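Local structure of glycosylation Associate Protein 3 (6OYC) at residues S200-L205 with K263-L268; L84-E89 with I121-A126; A249-C254 with V289-L294. The protein probably acts with its Gap partners in the accessory Sec system, supporting glycosylation and secretion of an adhesin in Streptococcus agalactiae. All coordinates share one frame; numbering follows the deposited sequence.

Interaction 1: residues S200-L205 with K263-L268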
# COMPACT_ATOMS: atom_id res chain seq x y z
N SER C 200 4.23 -6.22 1.67
CA SER C 200 3.52 -6.30 0.40
C SER C 200 2.06 -5.86 0.48
O SER C 200 1.35 -6.17 1.45
CB SER C 200 3.60 -7.72 -0.16
OG SER C 200 2.87 -7.84 -1.37
N ASP C 201 1.60 -5.15 -0.56
CA ASP C 201 0.21 -4.75 -0.71
C ASP C 201 -0.57 -5.65 -1.65
O ASP C 201 -1.76 -5.40 -1.89
CB ASP C 201 0.12 -3.31 -1.24
CG ASP C 201 0.61 -2.29 -0.24
OD1 ASP C 201 1.51 -1.50 -0.62
OD2 ASP C 201 0.10 -2.29 0.91
N SER C 202 0.07 -6.67 -2.23
CA SER C 202 -0.60 -7.48 -3.23
C SER C 202 -1.63 -8.39 -2.59
O SER C 202 -1.42 -8.91 -1.48
CB SER C 202 0.39 -8.32 -4.02
OG SER C 202 -0.30 -9.26 -4.83
N LEU C 203 -2.75 -8.58 -3.28
CA LEU C 203 -3.76 -9.54 -2.88
C LEU C 203 -3.85 -10.71 -3.85
O LEU C 203 -4.76 -11.53 -3.73
CB LEU C 203 -5.11 -8.84 -2.72
CG LEU C 203 -5.03 -7.86 -1.55
CD1 LEU C 203 -6.30 -7.02 -1.44
CD2 LEU C 203 -4.76 -8.61 -0.26
N ILE C 204 -2.94 -10.80 -4.81
CA ILE C 204 -2.79 -11.98 -5.65
C ILE C 204 -1.76 -12.86 -4.96
O ILE C 204 -0.56 -12.62 -5.07
CB ILE C 204 -2.38 -11.59 -7.07
CG1 ILE C 204 -3.47 -10.71 -7.69
CG2 ILE C 204 -2.10 -12.84 -7.92
CD1 ILE C 204 -3.17 -10.22 -9.06
N LEU C 205 -2.24 -13.85 -4.21
CA LEU C 205 -1.38 -14.62 -3.32
C LEU C 205 -1.51 -16.11 -3.61
O LEU C 205 -2.63 -16.66 -3.56
CB LEU C 205 -1.72 -14.33 -1.85
CG LEU C 205 -1.57 -12.86 -1.50
CD1 LEU C 205 -2.11 -12.56 -0.12
CD2 LEU C 205 -0.10 -12.42 -1.63
N LYS C 263 3.29 -2.89 -9.63
CA LYS C 263 4.39 -2.64 -8.70
C LYS C 263 4.19 -3.34 -7.36
O LYS C 263 5.16 -3.45 -6.60
CB LYS C 263 4.58 -1.14 -8.50
CG LYS C 263 4.93 -0.40 -9.78
CD LYS C 263 5.28 1.05 -9.53
CE LYS C 263 5.95 1.65 -10.74
NZ LYS C 263 6.44 3.03 -10.47
N SER C 264 2.99 -3.82 -7.05
CA SER C 264 2.82 -4.65 -5.86
C SER C 264 3.23 -6.11 -6.09
O SER C 264 3.25 -6.88 -5.12
CB SER C 264 1.37 -4.59 -5.37
OG SER C 264 1.06 -3.29 -4.87
N LEU C 265 3.55 -6.52 -7.31
CA LEU C 265 4.15 -7.83 -7.59
C LEU C 265 5.46 -7.66 -8.36
O LEU C 265 5.55 -8.04 -9.54
CB LEU C 265 3.19 -8.72 -8.39
CG LEU C 265 1.73 -8.92 -7.99
CD1 LEU C 265 0.88 -9.08 -9.25
CD2 LEU C 265 1.61 -10.15 -7.11
N PRO C 266 6.50 -7.14 -7.71
CA PRO C 266 7.71 -6.74 -8.46
C PRO C 266 8.48 -7.88 -9.13
O PRO C 266 9.17 -7.64 -10.12
CB PRO C 266 8.57 -6.03 -7.40
CG PRO C 266 8.08 -6.55 -6.09
CD PRO C 266 6.61 -6.83 -6.27
N HIS C 267 8.40 -9.10 -8.61
CA HIS C 267 9.21 -10.20 -9.14
C HIS C 267 8.54 -10.90 -10.29
O HIS C 267 8.90 -12.04 -10.62
CB HIS C 267 9.54 -11.18 -8.01
CG HIS C 267 10.58 -10.68 -7.06
ND1 HIS C 267 10.43 -9.50 -6.36
CD2 HIS C 267 11.78 -11.17 -6.70
CE1 HIS C 267 11.49 -9.29 -5.61
NE2 HIS C 267 12.33 -10.30 -5.80
N LEU C 268 7.56 -10.25 -10.91
CA LEU C 268 6.78 -10.88 -11.96
C LEU C 268 7.62 -11.04 -13.20
O LEU C 268 8.39 -10.14 -13.57
CB LEU C 268 5.55 -10.04 -12.29
CG LEU C 268 4.34 -10.84 -12.72
CD1 LEU C 268 3.64 -11.40 -11.50
CD2 LEU C 268 3.40 -9.99 -13.52
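Leu-265 reaches 200-205 with both methyls, CD2 chiefly against Ser-202 and CD1 toward the end of Ile-204. Only 3.1 Å separates Leu-265 CD2 from Ser-202 OG, a close approach for a methyl group and an oxygen, while Leu-265 CD1 lies 4.2 Å from Ile-204 CD1. The first torsion sets this up: with CG opposite the carbonyl carbon (chi1 -49°), the forked end swings toward the other segment although the CB bond itself does not point there. One residue earlier, Ser-264 places its carbonyl O 3.4 Å from Ser-202 CB, and its OG lies 3.7 Å from Asp-201 CB. The two loops thus meet by van der Waals contact alone, and several polar groups of 200-205 bond within their own loop or to other parts of the chain. Both loops belong to the parallel alpha/beta part of the chain, one leading into helix 206-218, with Leu-205 as its N-cap, and the other linking helices 258-262 and 270-281. Within 200-205 two ST turns follow each other. Ser-200 OG accepts from Ser-202 N at 3.2 Å, nearly straight at 165°. With OG turned from its own N to the carbonyl side (chi1 170°), Ser-202 can accept from Ile-204 N, at 3.1 Å, and this bond holds the hydroxyl where the leucine methyl packs on it. In 263-268, a type I beta turn from Leu-265 to Leu-268 is closed by Leu-268 N donating to Leu-265 O, and Leu-276 touches Leu-265. Further out, Tyr-240 OH of helix 231-243 bonds to both Leu-203 O and Leu-205 N, Ala-236 and Tyr-239 touch Ile-204, and a salt bridge from Asp-201 OD1 to Lys-28 ties this loop to the N-terminal beta region.

Interaction 2: residues L84-E89 with I121-A126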
# COMPACT_ATOMS: atom_id res chain seq x y z
N LEU C 84 21.10 2.16 9.04
CA LEU C 84 20.13 2.90 8.23
C LEU C 84 19.13 3.57 9.16
O LEU C 84 18.26 2.90 9.72
CB LEU C 84 19.40 2.00 7.23
CG LEU C 84 18.47 2.77 6.28
CD1 LEU C 84 19.27 3.60 5.25
CD2 LEU C 84 17.46 1.87 5.57
N PHE C 85 19.20 4.89 9.29
CA PHE C 85 18.32 5.59 10.21
C PHE C 85 17.58 6.73 9.52
O PHE C 85 17.80 7.04 8.34
CB PHE C 85 19.08 6.07 11.46
CG PHE C 85 20.11 7.13 11.20
CD1 PHE C 85 21.42 6.78 10.89
CD2 PHE C 85 19.78 8.47 11.31
CE1 PHE C 85 22.38 7.77 10.65
CE2 PHE C 85 20.73 9.46 11.08
CZ PHE C 85 22.04 9.10 10.75
N VAL C 86 16.67 7.34 10.28
CA VAL C 86 15.72 8.31 9.75
C VAL C 86 15.76 9.55 10.65
O VAL C 86 15.65 9.45 11.87
CB VAL C 86 14.30 7.73 9.67
CG1 VAL C 86 13.32 8.77 9.17
CG2 VAL C 86 14.27 6.52 8.74
N ARG C 87 15.91 10.71 10.03
CA ARG C 87 15.93 11.99 10.71
C ARG C 87 14.72 12.80 10.27
O ARG C 87 14.56 13.11 9.07
CB ARG C 87 17.23 12.73 10.38
CG ARG C 87 17.38 14.08 11.05
CD ARG C 87 18.84 14.57 10.91
NE ARG C 87 18.96 16.02 11.09
CZ ARG C 87 19.89 16.61 11.84
NH1 ARG C 87 20.80 15.89 12.49
NH2 ARG C 87 19.91 17.94 11.93
N ILE C 88 13.86 13.15 11.23
CA ILE C 88 12.81 14.12 11.01
C ILE C 88 13.28 15.45 11.58
O ILE C 88 13.72 15.52 12.74
CB ILE C 88 11.48 13.67 11.63
CG1 ILE C 88 10.39 14.72 11.43
CG2 ILE C 88 11.62 13.34 13.10
CD1 ILE C 88 8.99 14.14 11.63
N GLU C 89 13.23 16.50 10.77
CA GLU C 89 13.71 17.81 11.16
C GLU C 89 12.63 18.86 10.95
O GLU C 89 11.92 18.82 9.94
CB GLU C 89 14.97 18.21 10.37
CG GLU C 89 15.66 19.47 10.90
CD GLU C 89 17.17 19.48 10.65
OE1 GLU C 89 17.70 18.56 10.00
OE2 GLU C 89 17.82 20.43 11.11
N ILE C 121 11.72 14.66 6.25
CA ILE C 121 12.18 13.38 6.76
C ILE C 121 13.23 12.86 5.80
O ILE C 121 13.02 12.87 4.59
CB ILE C 121 11.02 12.36 6.91
CG1 ILE C 121 9.96 12.91 7.87
CG2 ILE C 121 11.56 11.06 7.41
CD1 ILE C 121 8.67 12.08 7.94
N SER C 122 14.37 12.44 6.34
CA SER C 122 15.51 12.02 5.54
C SER C 122 15.94 10.61 5.91
O SER C 122 16.09 10.29 7.09
CB SER C 122 16.70 12.97 5.71
OG SER C 122 16.43 14.21 5.11
N LEU C 123 16.12 9.77 4.89
CA LEU C 123 16.78 8.49 5.04
C LEU C 123 18.28 8.72 5.02
O LEU C 123 18.80 9.36 4.10
CB LEU C 123 16.38 7.57 3.89
CG LEU C 123 16.25 6.06 4.04
CD1 LEU C 123 15.18 5.73 5.08
CD2 LEU C 123 15.89 5.45 2.67
N ILE C 124 18.98 8.23 6.03
CA ILE C 124 20.41 8.47 6.15
C ILE C 124 21.15 7.14 6.25
O ILE C 124 20.83 6.30 7.11
CB ILE C 124 20.74 9.38 7.34
CG1 ILE C 124 19.99 10.70 7.19
CG2 ILE C 124 22.23 9.63 7.42
CD1 ILE C 124 20.25 11.70 8.27
N ASN C 125 22.14 6.95 5.37
CA ASN C 125 22.98 5.77 5.35
C ASN C 125 24.19 6.01 6.25
O ASN C 125 24.92 6.99 6.07
CB ASN C 125 23.45 5.45 3.92
CG ASN C 125 24.24 4.15 3.83
OD1 ASN C 125 23.96 3.20 4.56
ND2 ASN C 125 25.22 4.11 2.94
N ALA C 126 24.40 5.10 7.21
CA ALA C 126 25.53 5.19 8.13
C ALA C 126 26.48 4.01 7.96
O ALA C 126 26.64 3.19 8.87
CB ALA C 126 25.03 5.27 9.57
O HOH W 1 15.04 15.37 7.56
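Val-86 and Ile-121 press together closely on the buried side of this strand pair, with 3.4 Å between Val-86 CG1 and Ile-121 CG2. On the same face Val-86 sends its other methyl, CG2, to Leu-123 CD1 at 3.9 Å, and Ile-88 runs beside Ile-121, pointing the same way. Leu-84 completes the patch by laying CD1 near Leu-123 CG. The strands are antiparallel neighbours in a four-stranded sheet, and this apolar face packs on strands 69-78 and 130-140 of a second antiparallel sheet, through Leu-72 and Leu-136 among others. Such a beta sandwich is consistent with the galactose-binding-domain-like clan to which this accessory Sec family belongs. Phe-85 with Ile-124 and Arg-87 with Ser-122 each exchange two backbone hydrogen bonds.

The other face is just as tight at Phe-85. Its ring, with CG held between the backbone N and the carbonyl carbon (chi1 66°), lies across Ile-124, whose CB sits 3.9 Å from the centroid in a CH-pi contact, 20° off the normal; Phe-85 CZ is 3.4 Å from Ile-124 CG2, and Ala-126 CB meets the ring edge. The looser, more open part is the Arg-87 end. Arg-87 reaches outward into a salt bridge, NE and NH2 both gripping Glu-89 OE1, each at 3.0 Å, from one face of the carboxylate, and makes a cation-pi contact with Phe-100. A water donates to Arg-87 O and bonds to Ser-122 OG, which also pairs with Thr-45 and Asn-42.

Interaction 3: residues A249-C254 with V289-L294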
# COMPACT_ATOMS: atom_id res chain seq x y z
N ALA C 249 -16.77 -12.21 -9.11
CA ALA C 249 -16.03 -11.08 -8.57
C ALA C 249 -16.95 -9.88 -8.49
O ALA C 249 -17.71 -9.60 -9.43
CB ALA C 249 -14.81 -10.76 -9.43
N TYR C 250 -16.89 -9.16 -7.37
CA TYR C 250 -17.58 -7.88 -7.22
C TYR C 250 -16.52 -6.82 -6.95
O TYR C 250 -15.83 -6.87 -5.92
CB TYR C 250 -18.63 -7.95 -6.12
CG TYR C 250 -19.75 -8.91 -6.48
CD1 TYR C 250 -19.64 -10.27 -6.20
CD2 TYR C 250 -20.89 -8.46 -7.15
CE1 TYR C 250 -20.65 -11.15 -6.55
CE2 TYR C 250 -21.89 -9.34 -7.51
CZ TYR C 250 -21.76 -10.68 -7.20
OH TYR C 250 -22.76 -11.55 -7.54
N ILE C 251 -16.37 -5.88 -7.88
CA ILE C 251 -15.41 -4.79 -7.78
C ILE C 251 -16.14 -3.47 -7.97
O ILE C 251 -17.16 -3.39 -8.66
CB ILE C 251 -14.28 -4.92 -8.82
CG1 ILE C 251 -14.83 -4.77 -10.25
CG2 ILE C 251 -13.54 -6.23 -8.65
CD1 ILE C 251 -13.77 -4.57 -11.28
N ASN C 252 -15.60 -2.41 -7.34
CA ASN C 252 -16.18 -1.08 -7.47
C ASN C 252 -15.41 -0.16 -8.42
O ASN C 252 -15.61 1.05 -8.39
CB ASN C 252 -16.30 -0.42 -6.09
CG ASN C 252 -14.95 -0.16 -5.44
OD1 ASN C 252 -13.91 -0.45 -6.02
ND2 ASN C 252 -14.97 0.40 -4.23
N ASP C 253 -14.51 -0.72 -9.24
CA ASP C 253 -13.85 0.02 -10.33
C ASP C 253 -12.91 1.12 -9.82
O ASP C 253 -12.67 2.10 -10.51
CB ASP C 253 -14.89 0.61 -11.29
CG ASP C 253 -15.78 -0.45 -11.94
OD1 ASP C 253 -15.27 -1.52 -12.33
OD2 ASP C 253 -17.00 -0.22 -12.06
N CYS C 254 -12.37 0.98 -8.62
CA CYS C 254 -11.33 1.88 -8.13
C CYS C 254 -9.97 1.27 -8.45
O CYS C 254 -9.62 0.21 -7.91
CB CYS C 254 -11.47 2.13 -6.63
SG CYS C 254 -12.93 3.10 -6.24
N VAL C 289 -17.25 -11.07 -13.72
CA VAL C 289 -16.88 -9.86 -12.99
C VAL C 289 -18.06 -8.91 -13.02
O VAL C 289 -18.47 -8.45 -14.09
CB VAL C 289 -15.62 -9.19 -13.57
CG1 VAL C 289 -15.42 -7.83 -12.93
CG2 VAL C 289 -14.39 -10.08 -13.37
N LYS C 290 -18.61 -8.63 -11.85
CA LYS C 290 -19.68 -7.66 -11.68
C LYS C 290 -19.12 -6.37 -11.08
O LYS C 290 -18.15 -6.38 -10.32
CB LYS C 290 -20.78 -8.22 -10.77
CG LYS C 290 -21.42 -9.52 -11.29
CD LYS C 290 -21.93 -9.38 -12.73
CE LYS C 290 -22.28 -10.74 -13.35
NZ LYS C 290 -22.01 -10.78 -14.83
N HIS C 291 -19.76 -5.25 -11.41
CA HIS C 291 -19.30 -3.92 -11.01
C HIS C 291 -20.36 -3.23 -10.17
O HIS C 291 -21.52 -3.16 -10.57
CB HIS C 291 -18.98 -3.08 -12.25
CG HIS C 291 -18.13 -3.78 -13.25
ND1 HIS C 291 -16.80 -3.47 -13.44
CD2 HIS C 291 -18.41 -4.79 -14.11
CE1 HIS C 291 -16.30 -4.25 -14.38
NE2 HIS C 291 -17.26 -5.06 -14.80
N TYR C 292 -19.96 -2.70 -9.03
CA TYR C 292 -20.88 -1.96 -8.17
C TYR C 292 -20.27 -0.61 -7.81
O TYR C 292 -19.08 -0.36 -8.02
CB TYR C 292 -21.20 -2.76 -6.90
CG TYR C 292 -20.04 -2.86 -5.92
CD1 TYR C 292 -19.00 -3.78 -6.13
CD2 TYR C 292 -19.99 -2.04 -4.80
CE1 TYR C 292 -17.95 -3.87 -5.22
CE2 TYR C 292 -18.96 -2.12 -3.91
CZ TYR C 292 -17.93 -3.03 -4.12
OH TYR C 292 -16.89 -3.08 -3.20
N GLY C 293 -21.10 0.27 -7.26
CA GLY C 293 -20.62 1.52 -6.68
C GLY C 293 -20.79 2.71 -7.60
O GLY C 293 -21.40 2.65 -8.66
N LEU C 294 -20.18 3.82 -7.17
CA LEU C 294 -20.39 5.11 -7.81
C LEU C 294 -19.62 5.30 -9.11
O LEU C 294 -20.08 6.04 -9.98
CB LEU C 294 -20.00 6.23 -6.84
CG LEU C 294 -20.83 6.13 -5.57
CD1 LEU C 294 -20.23 6.96 -4.47
CD2 LEU C 294 -22.26 6.56 -5.86
O HOH W 2 -17.46 2.61 -7.39
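Tyr-292 lays one face of its ring over Asn-252, whose CB lies 3.8 Å from the ring centroid and 18° off the normal, a CH-pi contact. At the ring's edge, near its plane, stands the backbone of the neighbouring strand, with Tyr-292 CE1 3.7 Å from Tyr-250 C; Ile-251 C comes closer to Tyr-292 CE1, at 3.3 Å. A second ring, the His-291 imidazole, is met edge-on by a carboxylate. These rings sit just where two parallel strands, 248-251 and 289-291, end at one margin of a five-stranded parallel sheet whose strand order resembles the core of an alpha/beta hydrolase. The strands are joined by three alternating backbone bonds: Lys-290 N to Ala-249 O, Ile-251 N to Lys-290 O, and Tyr-292 N to Ile-251 O at 2.9 Å, the last with its donor tilted from the carbonyl plane.

With CG between its own N and carbonyl carbon (chi1 71°), the Tyr-292 ring lies against the backbone of Ile-251 and Asn-252. Its hydroxyl bonds to Ala-228 O, and Asn-252 is in turn held through ND2 to Tyr-229 O, so both partners of the face contact are fixed from the loop after strand 223-227. On the face with Ala-249 and Ile-251, Ile-251 CD1 lies 4.0 Å from Val-289 CG1, and helix 231-243 covers it through Ala-237 and Leu-238. On the reverse face the Tyr-250 ring crosses Lys-290, whose CB comes 3.6 Å from Tyr-250 CE2 before its chain bends off toward Pro-287 O. Beyond the strand end, Asp-253 turns back to His-291: ND1 donates to Asp-253 OD1 at 2.7 Å, almost straight at 171°, within the imidazole plane and onto the syn lone pair of the carboxylate oxygen.

How the interactions relate
Interaction 2 belongs to the N-terminal beta sandwich, whereas interactions 1 and 3 lie in the parallel alpha/beta part of the chain. The centres of interactions 2 and 3 are about 41 Å apart, on opposite sides of the chain's centre. Interaction 1 lies between these extremes, about 27 Å from interaction 2 and 21 Å from interaction 3, centre to centre. None of the three touches another: nearest atoms of interactions 1 and 3 are about 10 Å apart. Those two alternate along the sequence and share helix 231-243, which contacts Ile-204 in one and Val-289 in the other. A glycerol, probably from crystallisation, lies about 4 Å from the Ile-204 side chain.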